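Local coordinates for protein Alpha/beta hydrolase (PDB 4EZI) that is of unknown function but adopts the alpha/beta-hydrolase fold and may hydrolyse ester bonds, possibly as a triacylglycerol lipase, at residues 119-122 with 128-131; 220-225 with 274-279; 224-229 with 234-239. All blocks are in the same frame, centred on the assembly; numbering follows the deposited sequence. Where two conformers were deposited one is given.

Contact 1: 119-122 with 128-131; sequences LGLG and LHPY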
ATOM      1  N   LEU A 119      -2.591  -9.989  -2.870  1.00  6.68           N
ATOM      2  CA  LEU A 119      -3.236 -11.289  -2.726  1.00  6.96           C
ATOM      3  C   LEU A 119      -4.640 -11.153  -2.169  1.00  7.02           C
ATOM      4  O   LEU A 119      -4.944 -10.262  -1.364  1.00  6.63           O
ATOM      5  CB  LEU A 119      -2.406 -12.183  -1.815  1.00  7.56           C
ATOM      6  CG  LEU A 119      -0.991 -12.498  -2.284  1.00  7.61           C
ATOM      7  CD1 LEU A 119      -0.358 -13.500  -1.309  1.00 10.01           C
ATOM      8  CD2 LEU A 119      -0.949 -13.009  -3.713  1.00 10.04           C
ATOM      9  N   GLY A 120      -5.514 -12.061  -2.598  1.00  6.85           N
ATOM     10  CA  GLY A 120      -6.889 -12.086  -2.156  1.00  7.54           C
ATOM     11  C   GLY A 120      -7.790 -11.062  -2.816  1.00  6.82           C
ATOM     12  O   GLY A 120      -8.975 -10.989  -2.489  1.00  9.21           O
ATOM     13  N   LEU A 121      -7.242 -10.276  -3.734  1.00  6.40           N
ATOM     14  CA  LEU A 121      -7.985  -9.214  -4.406  1.00  7.08           C
ATOM     15  C   LEU A 121      -7.765  -9.364  -5.915  1.00  6.81           C
ATOM     16  O   LEU A 121      -6.923 -10.134  -6.377  1.00  7.46           O
ATOM     17  CB  LEU A 121      -7.552  -7.840  -3.926  1.00  6.48           C
ATOM     18  CG  LEU A 121      -7.686  -7.609  -2.425  1.00  6.29           C
ATOM     19  CD1 LEU A 121      -6.990  -6.305  -2.031  1.00  7.96           C
ATOM     20  CD2 LEU A 121      -9.133  -7.607  -1.938  1.00  8.18           C
ATOM     21  N   GLY A 122      -8.517  -8.601  -6.696  1.00  6.36           N
ATOM     22  CA  GLY A 122      -8.408  -8.697  -8.155  1.00  7.57           C
ATOM     23  C   GLY A 122      -8.719 -10.095  -8.641  1.00  7.47           C
ATOM     24  O   GLY A 122      -9.715 -10.700  -8.236  1.00  8.24           O
ATOM     25  N   LEU A 128      -9.282 -14.352   0.593  1.00  9.32           N
ATOM     26  CA  LEU A 128      -9.203 -13.265   1.580  1.00  8.28           C
ATOM     27  C   LEU A 128      -7.850 -12.589   1.453  1.00  6.89           C
ATOM     28  O   LEU A 128      -6.821 -13.245   1.367  1.00  8.15           O
ATOM     29  CB  LEU A 128      -9.347 -13.842   2.994  1.00  8.54           C
ATOM     30  CG  LEU A 128      -9.356 -12.842   4.136  1.00  8.29           C
ATOM     31  CD1 LEU A 128     -10.494 -11.838   4.015  1.00  9.63           C
ATOM     32  CD2 LEU A 128      -9.457 -13.642   5.444  1.00 10.41           C
ATOM     33  N   HIS A 129      -7.832 -11.263   1.436  1.00  7.21           N
ATOM     34  CA  HIS A 129      -6.572 -10.539   1.436  1.00  6.81           C
ATOM     35  C   HIS A 129      -5.837 -10.745   2.759  1.00  6.79           C
ATOM     36  O   HIS A 129      -6.441 -10.559   3.800  1.00  7.17           O
ATOM     37  CB  HIS A 129      -6.903  -9.052   1.247  1.00  7.22           C
ATOM     38  CG  HIS A 129      -5.729  -8.144   1.349  1.00  7.09           C
ATOM     39  ND1 HIS A 129      -4.591  -8.287   0.592  1.00  7.37           N
ATOM     40  CD2 HIS A 129      -5.495  -7.105   2.195  1.00  6.67           C
ATOM     41  CE1 HIS A 129      -3.708  -7.370   0.978  1.00  7.49           C
ATOM     42  NE2 HIS A 129      -4.235  -6.628   1.936  1.00  6.95           N
ATOM     43  N   PRO A 130      -4.524 -11.096   2.712  1.00  7.39           N
ATOM     44  CA  PRO A 130      -3.686 -11.114   3.929  1.00  7.28           C
ATOM     45  C   PRO A 130      -3.299  -9.678   4.288  1.00  7.77           C
ATOM     46  O   PRO A 130      -2.396  -9.086   3.717  1.00  9.21           O
ATOM     47  CB  PRO A 130      -2.470 -11.977   3.518  1.00  8.18           C
ATOM     48  CG  PRO A 130      -2.842 -12.569   2.175  1.00  7.60           C
ATOM     49  CD  PRO A 130      -3.766 -11.585   1.551  1.00  8.42           C
ATOM     50  N   TYR A 131      -4.032  -9.113   5.234  1.00  6.88           N
ATOM     51  CA  TYR A 131      -4.106  -7.673   5.450  1.00  6.87           C
ATOM     52  C   TYR A 131      -3.010  -7.204   6.398  1.00  5.92           C
ATOM     53  O   TYR A 131      -2.880  -7.676   7.533  1.00  7.01           O
ATOM     54  CB  TYR A 131      -5.482  -7.340   6.002  1.00  6.62           C
ATOM     55  CG  TYR A 131      -5.731  -5.879   6.257  1.00  6.28           C
ATOM     56  CD1 TYR A 131      -5.509  -4.902   5.284  1.00  6.61           C
ATOM     57  CD2 TYR A 131      -6.188  -5.449   7.475  1.00  7.06           C
ATOM     58  CE1 TYR A 131      -5.771  -3.566   5.513  1.00  6.81           C
ATOM     59  CE2 TYR A 131      -6.475  -4.124   7.724  1.00  7.34           C
ATOM     60  CZ  TYR A 131      -6.250  -3.187   6.755  1.00  7.65           C
ATOM     61  OH  TYR A 131      -6.524  -1.875   7.059  1.00  8.38           O
TER
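His-129 turns its imidazole toward the backbone of Leu-119 and gives the proton on ND1 to that residue's carbonyl oxygen. The bond, 2.8 Å from ND1 to Leu-119 O, is fairly straight (156° at the hydrogen), and the oxygen sits almost exactly in the plane of the ring. Placing CG anti to the backbone N (chi1 175°) swings the imidazole so that ND1 faces this oxygen. The backbone of the histidine approaches it too, His-129 CA to Leu-119 O being 3.3 Å, a CA-H...O contact. Leu-121 comes over one face of the imidazole: its CD1 stands 4.3 Å from the ring centroid, a CH-pi contact displaced toward the rim. This is the loop that leads from strand 112-116 into helix 134-154 of an alpha/beta-hydrolase fold. ND1 ties the loop to itself, and NE2, hydrogen-bonded to Glu-170, ties it to the probable nucleophile elbow around Ser-169; a bond at each nitrogen fixes the rotation of the ring. The backbones close up at Gly-120, which has no side chain on the side facing 128-129, its CA 3.7 Å from Leu-128 O. Beside the histidine, the Pro-130 ring lies along the root of the Leu-119 side chain, CD to CB 3.7 Å.

Contact 2: 220-225 with 274-279; sequences AYLAYF and LIFQPK
Phe-276 and Ile-275 reach side by side toward one flank of helix 218-233 and meet Leu-222 and Ala-223 there. The helix belongs to the largely helical insertion that follows strand 193-197 of the alpha/beta-hydrolase fold, in the position where many relatives carry a lid or cap domain. The segment 274-279 comes from the same insertion, running from a short 3-10 turn through a loop to Gln-277, the N-cap of helix 278-285.

The side chain of Ile-275 can be followed outward. Its CB points toward the helix, and chi1 of 72° places CG1 between the backbone N and the carbonyl carbon. From there CG1 lies over a face of the neighbouring Phe-276 ring, 3.6 Å above the plane and displaced toward the rim. The chain then extends (chi2 166°) and carries CD1 to the helix, where it touches the methyl of Ala-223, CD1 to CB 3.8 Å, and also approaches that residue's CA at 4.0 Å. The small alanine thus lets the tip of the isoleucine come right up to the helix backbone. Ile-251 of helix 247-254 touches both residues and packs into the same apolar group.

Leu-222 meets the ring of Phe-276 through CB; its side chain also touches Met-207, Val-210 and Met-211 of helix 203-212. Met-211 touches Phe-276 as well, so helix 203-212 touches both sides of the contact. No hydrogen bond joins the two segments, and their hold on each other is purely apolar. The phenyl ring of Phe-276 presents its edge to Leu-222, whose CB lies near the ring plane, 3.9 Å from CZ and 4.2 Å from CE2.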
ATOM      1  N   ALA A 220     -13.397  -1.366  11.442  1.00  6.54           N
ATOM      2  CA  ALA A 220     -13.258  -2.104  10.185  1.00  6.84           C
ATOM      3  C   ALA A 220     -11.825  -2.574   9.977  1.00  6.43           C
ATOM      4  O   ALA A 220     -11.593  -3.711   9.569  1.00  6.76           O
ATOM      5  CB  ALA A 220     -13.755  -1.278   9.009  1.00  8.24           C
ATOM      6  N   TYR A 221     -10.838  -1.705  10.205  1.00  6.50           N
ATOM      7  CA  TYR A 221      -9.454  -2.106  10.048  1.00  6.83           C
ATOM      8  C   TYR A 221      -9.123  -3.294  10.967  1.00  6.15           C
ATOM      9  O   TYR A 221      -8.431  -4.235  10.580  1.00  6.84           O
ATOM     10  CB  TYR A 221      -8.506  -0.960  10.384  1.00  6.82           C
ATOM     11  CG  TYR A 221      -8.541   0.278   9.523  1.00  6.92           C
ATOM     12  CD1 TYR A 221      -8.746   0.211   8.159  1.00  7.71           C
ATOM     13  CD2 TYR A 221      -8.288   1.508  10.075  1.00  7.73           C
ATOM     14  CE1 TYR A 221      -8.682   1.356   7.361  1.00  8.53           C
ATOM     15  CE2 TYR A 221      -8.228   2.658   9.300  1.00  7.93           C
ATOM     16  CZ  TYR A 221      -8.447   2.569   7.930  1.00  7.92           C
ATOM     17  OH  TYR A 221      -8.375   3.697   7.149  1.00  8.96           O
ATOM     18  N   LEU A 222      -9.522  -3.200  12.230  1.00  5.96           N
ATOM     19  CA  LEU A 222      -9.174  -4.239  13.201  1.00  6.66           C
ATOM     20  C   LEU A 222      -9.894  -5.537  12.906  1.00  6.54           C
ATOM     21  O   LEU A 222      -9.318  -6.615  13.063  1.00  6.95           O
ATOM     22  CB  LEU A 222      -9.457  -3.768  14.635  1.00  7.70           C
ATOM     23  CG  LEU A 222      -8.518  -2.654  15.102  1.00  7.77           C
ATOM     24  CD1 LEU A 222      -9.039  -2.062  16.406  1.00 13.21           C
ATOM     25  CD2 LEU A 222      -7.081  -3.117  15.260  1.00 16.29           C
ATOM     26  N   ALA A 223     -11.154  -5.439  12.506  1.00  6.02           N
ATOM     27  CA  ALA A 223     -11.904  -6.636  12.109  1.00  7.07           C
ATOM     28  C   ALA A 223     -11.180  -7.349  10.941  1.00  6.31           C
ATOM     29  O   ALA A 223     -10.939  -8.559  10.979  1.00  6.98           O
ATOM     30  CB  ALA A 223     -13.312  -6.234  11.705  1.00  7.93           C
ATOM     31  N   TYR A 224     -10.797  -6.568   9.940  1.00  6.19           N
ATOM     32  CA  TYR A 224     -10.100  -7.129   8.778  1.00  6.31           C
ATOM     33  C   TYR A 224      -8.783  -7.770   9.196  1.00  6.25           C
ATOM     34  O   TYR A 224      -8.424  -8.880   8.792  1.00  6.78           O
ATOM     35  CB  TYR A 224      -9.875  -6.001   7.768  1.00  7.15           C
ATOM     36  CG  TYR A 224      -9.573  -6.303   6.313  1.00  7.13           C
ATOM     37  CD1 TYR A 224      -9.675  -7.570   5.761  1.00  9.26           C
ATOM     38  CD2 TYR A 224      -9.271  -5.263   5.462  1.00  8.67           C
ATOM     39  CE1 TYR A 224      -9.524  -7.766   4.399  1.00 10.46           C
ATOM     40  CE2 TYR A 224      -9.124  -5.460   4.079  1.00  8.69           C
ATOM     41  CZ  TYR A 224      -9.239  -6.707   3.558  1.00  8.48           C
ATOM     42  OH  TYR A 224      -9.127  -6.905   2.204  1.00 10.12           O
ATOM     43  N   PHE A 225      -8.024  -7.058  10.030  1.00  6.08           N
ATOM     44  CA  PHE A 225      -6.716  -7.511  10.400  1.00  6.72           C
ATOM     45  C   PHE A 225      -6.749  -8.838  11.158  1.00  6.24           C
ATOM     46  O   PHE A 225      -6.059  -9.783  10.810  1.00  6.34           O
ATOM     47  CB  PHE A 225      -5.972  -6.442  11.239  1.00  6.74           C
ATOM     48  CG  PHE A 225      -4.582  -6.871  11.619  1.00  7.07           C
ATOM     49  CD1 PHE A 225      -3.565  -6.839  10.681  1.00  8.13           C
ATOM     50  CD2 PHE A 225      -4.302  -7.384  12.870  1.00  7.78           C
ATOM     51  CE1 PHE A 225      -2.308  -7.292  10.961  1.00  9.16           C
ATOM     52  CE2 PHE A 225      -3.023  -7.838  13.155  1.00  9.06           C
ATOM     53  CZ  PHE A 225      -2.032  -7.786  12.200  1.00  9.21           C
ATOM     54  N   LEU A 274     -16.145  -3.183  21.149  1.00  8.84           N
ATOM     55  CA  LEU A 274     -17.430  -3.907  21.138  1.00  9.20           C
ATOM     56  C   LEU A 274     -17.381  -5.142  20.232  1.00  9.14           C
ATOM     57  O   LEU A 274     -18.212  -6.041  20.413  1.00 10.09           O
ATOM     58  CB  LEU A 274     -18.570  -2.974  20.729  1.00 10.16           C
ATOM     59  CG  LEU A 274     -18.960  -1.926  21.760  1.00 13.10           C
ATOM     60  CD1 LEU A 274     -19.884  -0.906  21.130  1.00 16.92           C
ATOM     61  CD2 LEU A 274     -19.584  -2.599  22.986  1.00 19.40           C
ATOM     62  N   ILE A 275     -16.429  -5.237  19.305  1.00  7.43           N
ATOM     63  CA  ILE A 275     -16.361  -6.439  18.454  1.00  7.77           C
ATOM     64  C   ILE A 275     -15.504  -7.547  19.043  1.00  6.98           C
ATOM     65  O   ILE A 275     -15.482  -8.642  18.500  1.00  7.74           O
ATOM     66  CB  ILE A 275     -15.942  -6.157  16.997  1.00  7.65           C
ATOM     67  CG1 ILE A 275     -14.457  -5.783  16.861  1.00  7.32           C
ATOM     68  CG2 ILE A 275     -16.929  -5.142  16.371  1.00  8.85           C
ATOM     69  CD1 ILE A 275     -13.953  -5.835  15.417  1.00  8.85           C
ATOM     70  N   PHE A 276     -14.793  -7.272  20.140  1.00  6.69           N
ATOM     71  CA  PHE A 276     -13.839  -8.238  20.682  1.00  6.97           C
ATOM     72  C   PHE A 276     -14.280  -8.787  22.010  1.00  6.93           C
ATOM     73  O   PHE A 276     -14.891  -8.102  22.820  1.00  8.24           O
ATOM     74  CB  PHE A 276     -12.460  -7.576  20.889  1.00  8.00           C
ATOM     75  CG  PHE A 276     -11.775  -7.192  19.603  1.00  7.59           C
ATOM     76  CD1 PHE A 276     -11.322  -8.165  18.747  1.00  9.32           C
ATOM     77  CD2 PHE A 276     -11.613  -5.852  19.248  1.00  7.77           C
ATOM     78  CE1 PHE A 276     -10.712  -7.835  17.555  1.00  8.43           C
ATOM     79  CE2 PHE A 276     -11.020  -5.522  18.062  1.00  9.94           C
ATOM     80  CZ  PHE A 276     -10.555  -6.494  17.207  1.00  9.65           C
ATOM     81  N   GLN A 277     -13.873 -10.016  22.290  1.00  7.24           N
ATOM     82  CA  GLN A 277     -13.914 -10.490  23.672  1.00  7.61           C
ATOM     83  C   GLN A 277     -12.968  -9.622  24.509  1.00  8.76           C
ATOM     84  O   GLN A 277     -11.868  -9.340  24.082  1.00  8.77           O
ATOM     85  CB  GLN A 277     -13.488 -11.942  23.775  1.00  8.42           C
ATOM     86  CG  GLN A 277     -14.583 -12.912  23.330  1.00 10.05           C
ATOM     87  CD  GLN A 277     -15.848 -12.816  24.223  1.00  9.10           C
ATOM     88  OE1 GLN A 277     -15.743 -12.382  25.379  1.00 13.94           O
ATOM     89  NE2 GLN A 277     -17.002 -13.207  23.704  1.00 12.08           N
ATOM     90  N   PRO A 278     -13.385  -9.211  25.720  1.00 10.34           N
ATOM     91  CA  PRO A 278     -12.504  -8.346  26.509  1.00 12.20           C
ATOM     92  C   PRO A 278     -11.138  -8.941  26.857  1.00 11.00           C
ATOM     93  O   PRO A 278     -10.152  -8.228  26.868  1.00 12.73           O
ATOM     94  CB  PRO A 278     -13.321  -8.075  27.771  1.00 14.34           C
ATOM     95  CG  PRO A 278     -14.710  -8.154  27.347  1.00 16.62           C
ATOM     96  CD  PRO A 278     -14.751  -9.216  26.262  1.00 12.26           C
ATOM     97  N   LYS A 279     -11.091 -10.235  27.120  0.50  9.44           N
ATOM     98  CA  LYS A 279      -9.821 -10.816  27.409  0.50  9.09           C
ATOM     99  C   LYS A 279      -8.864 -10.526  26.244  0.50  7.97           C
ATOM    100  O   LYS A 279      -7.792  -9.967  26.467  0.50  8.06           O
ATOM    101  CB  LYS A 279      -9.953 -12.304  27.679  0.50  9.35           C
ATOM    102  CG  LYS A 279      -8.634 -12.921  28.049  0.50 10.32           C
ATOM    103  CD  LYS A 279      -8.815 -14.386  28.330  0.50 12.39           C
ATOM    104  CE  LYS A 279      -7.534 -15.210  28.209  0.50 16.31           C
ATOM    105  NZ  LYS A 279      -6.400 -14.721  29.023  0.50 15.25           N
TER

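Contact 3: 224-229 with 234-239; sequences YFFYSL and SYWSGF
Phe-226 and Trp-236 meet as an offset edge-to-face pair: the phenyl edge is directed at the face of the indole's six-membered ring, with the planes at 75° and the centroids 5.7 Å apart. Both CD1 and CE1 of Phe-226 come within 3.8 Å of Trp-236 CH2. The far end of the indole is therefore what reaches the helix, while its NE1 is bonded to Asp-289.

Leu-229 sets CD2 against the edges of two neighbouring aromatic rings. Its chi1 of -161° carries CG away from the backbone N toward the loop, and CD2 then lies near the plane of Tyr-235, CD2 of the leucine to CD2 of the tyrosine 3.8 Å, and near the plane of the indole, 4.0 Å from Trp-236 CH2. The two aromatic residues also pack on each other, since Tyr-235 CB sits over a face of the indole.

Next to Phe-226 along the helix, Tyr-227 meets Phe-239. Their rings are inclined at 43°, with Tyr-227 CD1 3.5 Å from Phe-239 CE1; the phenylalanine also turns its edge to the backbone oxygen of Tyr-227.

Here the chain leaves helix 218-233 through Ser-234, which has positive phi, and folds back along the helix it has just left. Leu-295 of helix 292-299 touches Leu-229 and Trp-236, and Met-207 and Met-211 of helix 203-212 touch Phe-226. The turn joins helix 218-233 to helix 239-242 and packs its aromatic residues back on the former, within the helical insertion after strand 193-197, where many alpha/beta hydrolases carry a lid or cap and of which this is probably the counterpart.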
ATOM      1  N   TYR A 224     -10.797  -6.568   9.940  1.00  6.19           N
ATOM      2  CA  TYR A 224     -10.100  -7.129   8.778  1.00  6.31           C
ATOM      3  C   TYR A 224      -8.783  -7.770   9.196  1.00  6.25           C
ATOM      4  O   TYR A 224      -8.424  -8.880   8.792  1.00  6.78           O
ATOM      5  CB  TYR A 224      -9.875  -6.001   7.768  1.00  7.15           C
ATOM      6  CG  TYR A 224      -9.573  -6.303   6.313  1.00  7.13           C
ATOM      7  CD1 TYR A 224      -9.675  -7.570   5.761  1.00  9.26           C
ATOM      8  CD2 TYR A 224      -9.271  -5.263   5.462  1.00  8.67           C
ATOM      9  CE1 TYR A 224      -9.524  -7.766   4.399  1.00 10.46           C
ATOM     10  CE2 TYR A 224      -9.124  -5.460   4.079  1.00  8.69           C
ATOM     11  CZ  TYR A 224      -9.239  -6.707   3.558  1.00  8.48           C
ATOM     12  OH  TYR A 224      -9.127  -6.905   2.204  1.00 10.12           O
ATOM     13  N   PHE A 225      -8.024  -7.058  10.030  1.00  6.08           N
ATOM     14  CA  PHE A 225      -6.716  -7.511  10.400  1.00  6.72           C
ATOM     15  C   PHE A 225      -6.749  -8.838  11.158  1.00  6.24           C
ATOM     16  O   PHE A 225      -6.059  -9.783  10.810  1.00  6.34           O
ATOM     17  CB  PHE A 225      -5.972  -6.442  11.239  1.00  6.74           C
ATOM     18  CG  PHE A 225      -4.582  -6.871  11.619  1.00  7.07           C
ATOM     19  CD1 PHE A 225      -3.565  -6.839  10.681  1.00  8.13           C
ATOM     20  CD2 PHE A 225      -4.302  -7.384  12.870  1.00  7.78           C
ATOM     21  CE1 PHE A 225      -2.308  -7.292  10.961  1.00  9.16           C
ATOM     22  CE2 PHE A 225      -3.023  -7.838  13.155  1.00  9.06           C
ATOM     23  CZ  PHE A 225      -2.032  -7.786  12.200  1.00  9.21           C
ATOM     24  N   PHE A 226      -7.541  -8.899  12.218  1.00  6.16           N
ATOM     25  CA  PHE A 226      -7.565 -10.115  13.018  1.00  6.19           C
ATOM     26  C   PHE A 226      -8.293 -11.257  12.330  1.00  6.09           C
ATOM     27  O   PHE A 226      -7.924 -12.421  12.495  1.00  6.98           O
ATOM     28  CB  PHE A 226      -8.068  -9.844  14.446  1.00  7.39           C
ATOM     29  CG  PHE A 226      -7.080  -9.060  15.264  1.00  6.97           C
ATOM     30  CD1 PHE A 226      -5.900  -9.652  15.681  1.00  7.73           C
ATOM     31  CD2 PHE A 226      -7.310  -7.756  15.570  1.00  7.93           C
ATOM     32  CE1 PHE A 226      -4.957  -8.935  16.420  1.00  8.65           C
ATOM     33  CE2 PHE A 226      -6.381  -7.030  16.315  1.00  8.69           C
ATOM     34  CZ  PHE A 226      -5.206  -7.614  16.726  1.00  8.82           C
ATOM     35  N   TYR A 227      -9.323 -10.955  11.527  1.00  6.32           N
ATOM     36  CA  TYR A 227      -9.979 -12.012  10.761  1.00  6.89           C
ATOM     37  C   TYR A 227      -8.991 -12.648   9.778  1.00  6.17           C
ATOM     38  O   TYR A 227      -8.871 -13.880   9.677  1.00  6.94           O
ATOM     39  CB  TYR A 227     -11.228 -11.473  10.059  1.00  6.95           C
ATOM     40  CG  TYR A 227     -11.886 -12.479   9.165  1.00  7.77           C
ATOM     41  CD1 TYR A 227     -12.307 -13.702   9.641  1.00  9.44           C
ATOM     42  CD2 TYR A 227     -12.065 -12.230   7.826  1.00  8.68           C
ATOM     43  CE1 TYR A 227     -12.896 -14.656   8.812  1.00  9.25           C
ATOM     44  CE2 TYR A 227     -12.647 -13.166   6.987  1.00  9.70           C
ATOM     45  CZ  TYR A 227     -13.048 -14.392   7.482  1.00 10.06           C
ATOM     46  OH  TYR A 227     -13.631 -15.336   6.651  1.00 12.24           O
ATOM     47  N   SER A 228      -8.253 -11.805   9.063  1.00  6.80           N
ATOM     48  CA  SER A 228      -7.294 -12.281   8.081  1.00  7.03           C
ATOM     49  C   SER A 228      -6.114 -12.991   8.743  1.00  6.25           C
ATOM     50  O   SER A 228      -5.655 -14.032   8.260  1.00  7.77           O
ATOM     51  CB  SER A 228      -6.825 -11.079   7.242  1.00  8.56           C
ATOM     52  OG  SER A 228      -5.874 -11.497   6.270  1.00 10.02           O
ATOM     53  N   LEU A 229      -5.602 -12.443   9.847  1.00  6.64           N
ATOM     54  CA  LEU A 229      -4.469 -13.079  10.497  1.00  7.62           C
ATOM     55  C   LEU A 229      -4.841 -14.448  11.068  1.00  7.23           C
ATOM     56  O   LEU A 229      -4.084 -15.410  10.925  1.00  8.00           O
ATOM     57  CB  LEU A 229      -3.849 -12.174  11.563  1.00  8.03           C
ATOM     58  CG  LEU A 229      -2.425 -12.550  11.972  1.00  9.78           C
ATOM     59  CD1 LEU A 229      -1.431 -12.344  10.809  1.00 12.16           C
ATOM     60  CD2 LEU A 229      -1.999 -11.723  13.168  1.00 11.16           C
ATOM     61  N   SER A 234      -3.744 -18.781  12.285  1.00 10.76           N
ATOM     62  CA  SER A 234      -4.332 -19.476  13.425  0.50 12.43           C
ATOM     63  C   SER A 234      -3.524 -19.305  14.716  1.00 11.51           C
ATOM     64  O   SER A 234      -3.285 -20.261  15.468  1.00 12.71           O
ATOM     65  CB  SER A 234      -4.553 -20.957  13.111  0.50 14.27           C
ATOM     66  OG  SER A 234      -5.465 -21.498  14.046  0.50 17.93           O
ATOM     67  N   TYR A 235      -3.153 -18.068  15.014  1.00  9.58           N
ATOM     68  CA  TYR A 235      -2.404 -17.790  16.235  1.00 10.32           C
ATOM     69  C   TYR A 235      -3.254 -17.931  17.499  1.00 11.11           C
ATOM     70  O   TYR A 235      -2.705 -18.114  18.586  1.00 12.90           O
ATOM     71  CB  TYR A 235      -1.768 -16.394  16.205  1.00 11.11           C
ATOM     72  CG  TYR A 235      -0.676 -16.186  15.180  1.00 11.18           C
ATOM     73  CD1 TYR A 235       0.302 -17.165  14.925  1.00 11.96           C
ATOM     74  CD2 TYR A 235      -0.602 -15.002  14.459  1.00 11.70           C
ATOM     75  CE1 TYR A 235       1.335 -16.945  13.999  1.00 12.72           C
ATOM     76  CE2 TYR A 235       0.408 -14.780  13.516  1.00 12.66           C
ATOM     77  CZ  TYR A 235       1.359 -15.764  13.287  1.00 11.71           C
ATOM     78  OH  TYR A 235       2.348 -15.573  12.361  1.00 14.71           O
ATOM     79  N   TRP A 236      -4.573 -17.835  17.361  1.00  9.04           N
ATOM     80  CA  TRP A 236      -5.496 -17.980  18.476  1.00  9.67           C
ATOM     81  C   TRP A 236      -6.286 -19.289  18.327  1.00 10.60           C
ATOM     82  O   TRP A 236      -6.175 -19.980  17.311  1.00 10.72           O
ATOM     83  CB  TRP A 236      -6.422 -16.745  18.593  1.00  9.20           C
ATOM     84  CG  TRP A 236      -5.607 -15.515  18.895  1.00  9.33           C
ATOM     85  CD1 TRP A 236      -5.223 -15.088  20.149  1.00 10.86           C
ATOM     86  CD2 TRP A 236      -5.009 -14.604  17.966  1.00  7.89           C
ATOM     87  NE1 TRP A 236      -4.430 -13.979  20.047  1.00 10.93           N
ATOM     88  CE2 TRP A 236      -4.284 -13.659  18.721  1.00  9.34           C
ATOM     89  CE3 TRP A 236      -5.025 -14.486  16.569  1.00  8.36           C
ATOM     90  CZ2 TRP A 236      -3.592 -12.601  18.125  1.00 10.05           C
ATOM     91  CZ3 TRP A 236      -4.358 -13.432  15.987  1.00  8.58           C
ATOM     92  CH2 TRP A 236      -3.642 -12.510  16.762  1.00  9.52           C
ATOM     93  N   SER A 237      -7.071 -19.636  19.343  1.00 10.04           N
ATOM     94  CA  SER A 237      -7.742 -20.937  19.347  1.00 11.19           C
ATOM     95  C   SER A 237      -8.816 -21.015  18.278  1.00 11.87           C
ATOM     96  O   SER A 237      -9.089 -22.073  17.752  1.00 15.20           O
ATOM     97  CB  SER A 237      -8.315 -21.257  20.720  1.00 11.10           C
ATOM     98  OG  SER A 237      -9.196 -20.242  21.168  1.00 11.67           O
ATOM     99  N   GLY A 238      -9.455 -19.884  17.990  1.00 10.77           N
ATOM    100  CA  GLY A 238     -10.498 -19.796  16.998  1.00 11.32           C
ATOM    101  C   GLY A 238     -11.020 -18.370  16.947  1.00  9.00           C
ATOM    102  O   GLY A 238     -10.605 -17.515  17.726  1.00 10.62           O
ATOM    103  N   PHE A 239     -11.974 -18.140  16.055  1.00  8.96           N
ATOM    104  CA  PHE A 239     -12.502 -16.821  15.870  1.00  8.24           C
ATOM    105  C   PHE A 239     -13.292 -16.339  17.079  1.00  7.96           C
ATOM    106  O   PHE A 239     -13.448 -15.130  17.250  1.00  9.34           O
ATOM    107  CB  PHE A 239     -13.356 -16.740  14.603  1.00  8.85           C
ATOM    108  CG  PHE A 239     -12.576 -16.951  13.324  1.00  8.87           C
ATOM    109  CD1 PHE A 239     -11.718 -15.992  12.845  1.00  9.09           C
ATOM    110  CD2 PHE A 239     -12.713 -18.112  12.602  1.00 12.11           C
ATOM    111  CE1 PHE A 239     -11.008 -16.188  11.684  1.00 10.25           C
ATOM    112  CE2 PHE A 239     -12.008 -18.311  11.412  1.00 12.88           C
ATOM    113  CZ  PHE A 239     -11.158 -17.358  10.967  1.00 11.29           C
TER

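Overall arrangement
From the N terminus, contact 1 comes first and closes a short loop of the hydrolase core after strand 112-116, before either of the others opens. Contacts 2 and 3 then start from overlapping parts of helix 218-233. Contact 3 closes a tight turn at the helix end, and contact 2 brings back a segment some fifty residues on, so the short loop lies within the span of the long one. Phe-276 CZ touches Phe-226 CD2 at 3.8 Å, joining these two. The same helix faces the core: Ser-228 OG probably bonds His-129 O (2.7 Å), and Tyr-224 stacks on Tyr-131, tying the helical insertion to the loop of contact 1.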